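PDB 2EJ5: enoyl-CoA hydratase subunit II from Geobacillus kaustophilus, which probably catalyses the hydration of enoyl-CoA thioesters as a member of the crotonase family, perhaps in phenylacetic acid catabolism. Local coordinates for residues 90-98 / 201-212. Numbering follows the deposited sequence.
Sequences LHHLEKPVV and TKAIGLIKRLLR
In the crotonase fold, the turn that leads from helix 75-92 into strand 97-101 of the parallel part of the main sheet rests on helix 201-216, and Lys208 of that helix extends its side chain to the turn. A bend at chi3 (72°), followed by another at chi4, turns the amine toward Lys95 O, and NZ makes a hydrogen bond of 2.8 Å to it with the donor tilted from the carbonyl plane. A long, flexible cation suits this spot: NZ also donates to a water, which in turn donates to Leu90 O, and forms a salt bridge with Asp117, whose carboxylate accepts from Val97 N. Glycine lets the backbones close in, the CA atoms of Gly205 and Glu94 being 4.0 Å apart; a beta-carbon would collide with Glu94 O. Farther along the helix, from positions three residues apart, Arg209 NE and Arg212 NH1 approach Glu94 OE2 from opposite faces of the carboxylate, at 3.1 and 3.2 Å, in nearly straight bonds (168° and 164°). A salt bridge from Arg212 NH1 to Glu94 OE1 (3.0 Å) completes this three-residue network. A glutamine in place of Glu94 would probably leave both guanidinium groups without their counter-charge. Arg212 CG packs 3.6 Å from His91 CE1, and the His91 ring also stacks with Phe219 of a neighbouring subunit. Just before the strand, rigid Pro96 packs its CD against the CG2 methyl of Ile204, 3.8 Å away.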
ATOM      1  N   LEU A  90      -2.897 -13.225  17.886  1.00 21.03           N
ATOM      2  CA  LEU A  90      -3.594 -12.003  17.437  1.00 19.20           C
ATOM      3  C   LEU A  90      -3.902 -12.098  15.964  1.00 19.40           C
ATOM      4  O   LEU A  90      -5.001 -11.791  15.525  1.00 19.09           O
ATOM      5  CB  LEU A  90      -2.775 -10.757  17.772  1.00 19.77           C
ATOM      6  CG  LEU A  90      -3.315  -9.352  17.473  1.00 20.11           C
ATOM      7  CD1 LEU A  90      -4.747  -9.143  18.051  1.00 19.65           C
ATOM      8  CD2 LEU A  90      -2.322  -8.290  18.010  1.00 18.12           C
ATOM      9  N   HIS A  91      -2.929 -12.547  15.190  1.00 19.53           N
ATOM     10  CA  HIS A  91      -3.033 -12.525  13.730  1.00 19.94           C
ATOM     11  C   HIS A  91      -4.111 -13.495  13.256  1.00 20.96           C
ATOM     12  O   HIS A  91      -4.787 -13.236  12.270  1.00 20.42           O
ATOM     13  CB  HIS A  91      -1.636 -12.823  13.130  1.00 19.35           C
ATOM     14  CG  HIS A  91      -1.582 -12.787  11.637  1.00 18.47           C
ATOM     15  ND1 HIS A  91      -1.935 -13.861  10.858  1.00 19.59           N
ATOM     16  CD2 HIS A  91      -1.255 -11.792  10.776  1.00 20.10           C
ATOM     17  CE1 HIS A  91      -1.801 -13.545   9.582  1.00 19.84           C
ATOM     18  NE2 HIS A  91      -1.393 -12.297   9.503  1.00 21.00           N
ATOM     19  N   HIS A  92      -4.309 -14.597  13.979  1.00 21.49           N
ATOM     20  CA  HIS A  92      -5.340 -15.558  13.595  1.00 22.74           C
ATOM     21  C   HIS A  92      -6.694 -15.309  14.267  1.00 21.51           C
ATOM     22  O   HIS A  92      -7.645 -15.921  13.889  1.00 21.99           O
ATOM     23  CB  HIS A  92      -4.885 -17.010  13.831  1.00 24.02           C
ATOM     24  CG  HIS A  92      -3.674 -17.402  13.029  1.00 29.26           C
ATOM     25  ND1 HIS A  92      -2.424 -16.852  13.242  1.00 33.40           N
ATOM     26  CD2 HIS A  92      -3.515 -18.314  12.037  1.00 34.86           C
ATOM     27  CE1 HIS A  92      -1.554 -17.391  12.407  1.00 35.89           C
ATOM     28  NE2 HIS A  92      -2.188 -18.288  11.670  1.00 36.15           N
ATOM     29  N   LEU A  93      -6.771 -14.412  15.247  1.00 20.45           N
ATOM     30  CA  LEU A  93      -8.045 -14.097  15.898  1.00 19.87           C
ATOM     31  C   LEU A  93      -9.046 -13.438  14.937  1.00 20.31           C
ATOM     32  O   LEU A  93      -8.760 -12.364  14.377  1.00 19.32           O
ATOM     33  CB  LEU A  93      -7.796 -13.202  17.129  1.00 19.65           C
ATOM     34  CG  LEU A  93      -8.972 -12.703  17.983  1.00 20.04           C
ATOM     35  CD1 LEU A  93      -9.827 -13.888  18.518  1.00 18.55           C
ATOM     36  CD2 LEU A  93      -8.435 -11.891  19.105  1.00 19.42           C
ATOM     37  N   GLU A  94     -10.223 -14.063  14.800  1.00 20.52           N
ATOM     38  CA  GLU A  94     -11.283 -13.656  13.870  1.00 21.98           C
ATOM     39  C   GLU A  94     -12.417 -12.876  14.557  1.00 21.97           C
ATOM     40  O   GLU A  94     -13.594 -13.042  14.201  1.00 25.18           O
ATOM     41  CB  GLU A  94     -11.974 -14.872  13.253  1.00 22.21           C
ATOM     42  CG  GLU A  94     -11.156 -16.059  12.783  1.00 28.14           C
ATOM     43  CD  GLU A  94     -10.593 -15.833  11.431  1.00 28.66           C
ATOM     44  OE1 GLU A  94     -10.305 -14.654  11.220  1.00 34.10           O
ATOM     45  OE2 GLU A  94     -10.421 -16.765  10.592  1.00 22.14           O
ATOM     46  N   LYS A  95     -12.116 -12.155  15.622  1.00 20.83           N
ATOM     47  CA  LYS A  95     -13.083 -11.237  16.208  1.00 19.57           C
ATOM     48  C   LYS A  95     -12.408  -9.894  16.014  1.00 18.17           C
ATOM     49  O   LYS A  95     -11.169  -9.862  15.939  1.00 17.51           O
ATOM     50  CB  LYS A  95     -13.251 -11.496  17.710  1.00 20.21           C
ATOM     51  CG  LYS A  95     -13.611 -12.972  18.113  1.00 21.76           C
ATOM     52  CD  LYS A  95     -15.056 -13.154  18.326  1.00 24.27           C
ATOM     53  CE  LYS A  95     -15.444 -14.617  18.631  1.00 22.74           C
ATOM     54  NZ  LYS A  95     -15.401 -14.837  20.107  1.00 20.95           N
ATOM     55  N   PRO A  96     -13.195  -8.795  15.965  1.00 17.36           N
ATOM     56  CA  PRO A  96     -12.533  -7.516  15.826  1.00 16.69           C
ATOM     57  C   PRO A  96     -11.781  -7.134  17.085  1.00 17.15           C
ATOM     58  O   PRO A  96     -12.227  -7.428  18.215  1.00 17.35           O
ATOM     59  CB  PRO A  96     -13.690  -6.522  15.506  1.00 16.35           C
ATOM     60  CG  PRO A  96     -14.911  -7.113  16.167  1.00 16.95           C
ATOM     61  CD  PRO A  96     -14.676  -8.661  16.029  1.00 16.85           C
ATOM     62  N   VAL A  97     -10.649  -6.484  16.896  1.00 16.11           N
ATOM     63  CA  VAL A  97      -9.771  -6.116  18.000  1.00 17.21           C
ATOM     64  C   VAL A  97      -9.432  -4.654  17.873  1.00 17.03           C
ATOM     65  O   VAL A  97      -8.858  -4.198  16.850  1.00 17.10           O
ATOM     66  CB  VAL A  97      -8.456  -6.955  18.021  1.00 17.93           C
ATOM     67  CG1 VAL A  97      -7.611  -6.605  19.215  1.00 18.31           C
ATOM     68  CG2 VAL A  97      -8.768  -8.461  17.996  1.00 18.88           C
ATOM     69  N   VAL A  98      -9.807  -3.906  18.905  1.00 14.90           N
ATOM     70  CA  VAL A  98      -9.508  -2.515  18.961  1.00 14.33           C
ATOM     71  C   VAL A  98      -8.341  -2.268  19.894  1.00 15.17           C
ATOM     72  O   VAL A  98      -8.380  -2.677  21.059  1.00 16.60           O
ATOM     73  CB  VAL A  98     -10.757  -1.726  19.543  1.00 13.72           C
ATOM     74  CG1 VAL A  98     -10.477  -0.244  19.520  1.00 12.92           C
ATOM     75  CG2 VAL A  98     -12.030  -2.099  18.775  1.00 13.74           C
ATOM     76  N   THR A 201     -20.630 -10.588  13.782  1.00 16.42           N
ATOM     77  CA  THR A 201     -19.303 -11.024  14.151  1.00 17.26           C
ATOM     78  C   THR A 201     -18.705 -12.104  13.215  1.00 17.02           C
ATOM     79  O   THR A 201     -17.499 -12.082  12.943  1.00 15.58           O
ATOM     80  CB  THR A 201     -19.381 -11.555  15.601  1.00 18.21           C
ATOM     81  OG1 THR A 201     -20.171 -10.625  16.359  1.00 17.28           O
ATOM     82  CG2 THR A 201     -17.998 -11.674  16.196  1.00 17.05           C
ATOM     83  N   LYS A 202     -19.532 -13.027  12.725  1.00 17.14           N
ATOM     84  CA  LYS A 202     -19.012 -14.101  11.836  1.00 18.53           C
ATOM     85  C   LYS A 202     -18.579 -13.534  10.485  1.00 17.68           C
ATOM     86  O   LYS A 202     -17.607 -13.987   9.899  1.00 18.19           O
ATOM     87  CB  LYS A 202     -20.041 -15.202  11.582  1.00 20.24           C
ATOM     88  CG  LYS A 202     -20.314 -16.134  12.812  1.00 24.56           C
ATOM     89  CD  LYS A 202     -19.091 -16.965  13.251  1.00 29.02           C
ATOM     90  CE  LYS A 202     -19.471 -18.088  14.232  1.00 29.46           C
ATOM     91  NZ  LYS A 202     -20.740 -17.821  14.904  1.00 34.57           N
ATOM     92  N   ALA A 203     -19.329 -12.567   9.967  1.00 17.43           N
ATOM     93  CA  ALA A 203     -18.906 -11.870   8.732  1.00 16.49           C
ATOM     94  C   ALA A 203     -17.633 -11.092   8.975  1.00 14.93           C
ATOM     95  O   ALA A 203     -16.776 -11.054   8.100  1.00 15.52           O
ATOM     96  CB  ALA A 203     -19.992 -10.964   8.202  1.00 16.83           C
ATOM     97  N   ILE A 204     -17.500 -10.495  10.154  1.00 13.69           N
ATOM     98  CA  ILE A 204     -16.263  -9.734  10.488  1.00 13.24           C
ATOM     99  C   ILE A 204     -15.056 -10.689  10.552  1.00 14.54           C
ATOM    100  O   ILE A 204     -13.977 -10.365  10.079  1.00 14.46           O
ATOM    101  CB  ILE A 204     -16.393  -8.941  11.810  1.00 13.00           C
ATOM    102  CG1 ILE A 204     -17.441  -7.802  11.640  1.00 10.53           C
ATOM    103  CG2 ILE A 204     -15.018  -8.346  12.250  1.00 12.09           C
ATOM    104  CD1 ILE A 204     -17.800  -7.138  12.979  1.00 12.31           C
ATOM    105  N   GLY A 205     -15.236 -11.864  11.144  1.00 14.57           N
ATOM    106  CA  GLY A 205     -14.122 -12.843  11.176  1.00 14.38           C
ATOM    107  C   GLY A 205     -13.701 -13.307   9.788  1.00 14.18           C
ATOM    108  O   GLY A 205     -12.488 -13.441   9.498  1.00 15.97           O
ATOM    109  N   LEU A 206     -14.680 -13.537   8.922  1.00 13.84           N
ATOM    110  CA  LEU A 206     -14.437 -13.944   7.539  1.00 13.06           C
ATOM    111  C   LEU A 206     -13.767 -12.834   6.706  1.00 13.62           C
ATOM    112  O   LEU A 206     -12.933 -13.093   5.825  1.00 13.62           O
ATOM    113  CB  LEU A 206     -15.772 -14.371   6.905  1.00 13.79           C
ATOM    114  CG  LEU A 206     -16.328 -15.750   7.389  1.00 16.45           C
ATOM    115  CD1 LEU A 206     -17.709 -16.006   6.892  1.00 16.17           C
ATOM    116  CD2 LEU A 206     -15.422 -16.931   7.077  1.00 16.27           C
ATOM    117  N   ILE A 207     -14.126 -11.585   6.971  1.00 11.83           N
ATOM    118  CA  ILE A 207     -13.406 -10.515   6.276  0.50 12.43           C
ATOM    119  C   ILE A 207     -11.940 -10.419   6.748  1.00 12.49           C
ATOM    120  O   ILE A 207     -11.024 -10.196   5.909  1.00 12.58           O
ATOM    121  CB  ILE A 207     -14.141  -9.144   6.286  0.50 12.82           C
ATOM    122  CG1 ILE A 207     -13.861  -8.377   7.554  0.50 13.37           C
ATOM    123  CG2 ILE A 207     -15.607  -9.264   5.913  0.50 10.96           C
ATOM    124  CD1 ILE A 207     -12.710  -7.411   7.330  0.50 14.66           C
ATOM    125  N   LYS A 208     -11.684 -10.619   8.036  1.00 12.71           N
ATOM    126  CA  LYS A 208     -10.303 -10.699   8.496  1.00 12.67           C
ATOM    127  C   LYS A 208      -9.568 -11.885   7.853  1.00 13.06           C
ATOM    128  O   LYS A 208      -8.369 -11.792   7.533  1.00 12.48           O
ATOM    129  CB  LYS A 208     -10.282 -10.810  10.016  1.00 12.65           C
ATOM    130  CG  LYS A 208     -10.533  -9.503  10.709  1.00 12.26           C
ATOM    131  CD  LYS A 208     -10.594  -9.652  12.217  1.00 12.32           C
ATOM    132  CE  LYS A 208      -9.165  -9.921  12.827  1.00 13.74           C
ATOM    133  NZ  LYS A 208      -8.965  -9.351  14.221  1.00 14.02           N
ATOM    134  N   ARG A 209     -10.276 -12.993   7.684  1.00 12.59           N
ATOM    135  CA  ARG A 209      -9.698 -14.176   7.032  1.00 13.64           C
ATOM    136  C   ARG A 209      -9.328 -13.811   5.596  1.00 13.94           C
ATOM    137  O   ARG A 209      -8.202 -14.106   5.128  1.00 14.54           O
ATOM    138  CB  ARG A 209     -10.682 -15.360   7.056  1.00 13.54           C
ATOM    139  CG  ARG A 209     -10.069 -16.703   6.642  1.00 13.23           C
ATOM    140  CD  ARG A 209     -11.102 -17.872   6.715  1.00 14.92           C
ATOM    141  NE  ARG A 209     -11.645 -18.061   8.068  1.00 14.77           N
ATOM    142  CZ  ARG A 209     -12.624 -18.924   8.356  1.00 17.82           C
ATOM    143  NH1 ARG A 209     -13.153 -19.667   7.398  1.00 18.47           N
ATOM    144  NH2 ARG A 209     -13.102 -19.043   9.596  1.00 18.69           N
ATOM    145  N   LEU A 210     -10.247 -13.133   4.907  1.00 13.74           N
ATOM    146  CA  LEU A 210     -10.020 -12.739   3.540  1.00 14.19           C
ATOM    147  C   LEU A 210      -8.935 -11.685   3.392  1.00 14.23           C
ATOM    148  O   LEU A 210      -8.259 -11.653   2.379  1.00 14.90           O
ATOM    149  CB  LEU A 210     -11.326 -12.267   2.875  1.00 14.14           C
ATOM    150  CG  LEU A 210     -12.349 -13.348   2.511  1.00 18.41           C
ATOM    151  CD1 LEU A 210     -13.584 -12.672   1.907  1.00 19.41           C
ATOM    152  CD2 LEU A 210     -11.744 -14.349   1.523  1.00 18.22           C
ATOM    153  N   LEU A 211      -8.802 -10.778   4.359  1.00 14.54           N
ATOM    154  CA  LEU A 211      -7.701  -9.796   4.320  1.00 14.09           C
ATOM    155  C   LEU A 211      -6.338 -10.476   4.436  1.00 13.99           C
ATOM    156  O   LEU A 211      -5.390 -10.047   3.812  1.00 11.93           O
ATOM    157  CB  LEU A 211      -7.855  -8.704   5.394  1.00 13.62           C
ATOM    158  CG  LEU A 211      -8.969  -7.669   5.051  1.00 14.70           C
ATOM    159  CD1 LEU A 211      -9.247  -6.816   6.236  1.00 16.69           C
ATOM    160  CD2 LEU A 211      -8.618  -6.768   3.791  1.00 14.62           C
ATOM    161  N   ARG A 212      -6.267 -11.538   5.228  1.00 15.41           N
ATOM    162  CA  ARG A 212      -5.098 -12.418   5.301  1.00 18.00           C
ATOM    163  C   ARG A 212      -4.867 -13.094   3.960  1.00 16.65           C
ATOM    164  O   ARG A 212      -3.734 -13.041   3.436  1.00 17.78           O
ATOM    165  CB  ARG A 212      -5.255 -13.472   6.417  1.00 17.91           C
ATOM    166  CG  ARG A 212      -4.888 -12.935   7.806  1.00 19.94           C
ATOM    167  CD  ARG A 212      -5.476 -13.728   9.004  1.00 24.42           C
ATOM    168  NE  ARG A 212      -5.613 -15.179   8.840  1.00 32.22           N
ATOM    169  CZ  ARG A 212      -6.648 -15.902   9.282  1.00 34.11           C
ATOM    170  NH1 ARG A 212      -7.686 -15.333   9.916  1.00 29.53           N
ATOM    171  NH2 ARG A 212      -6.650 -17.218   9.071  1.00 37.40           N
TER
HETATM  172  O   HOH W   1      -6.218  -9.976  13.970  1.00 29.89           O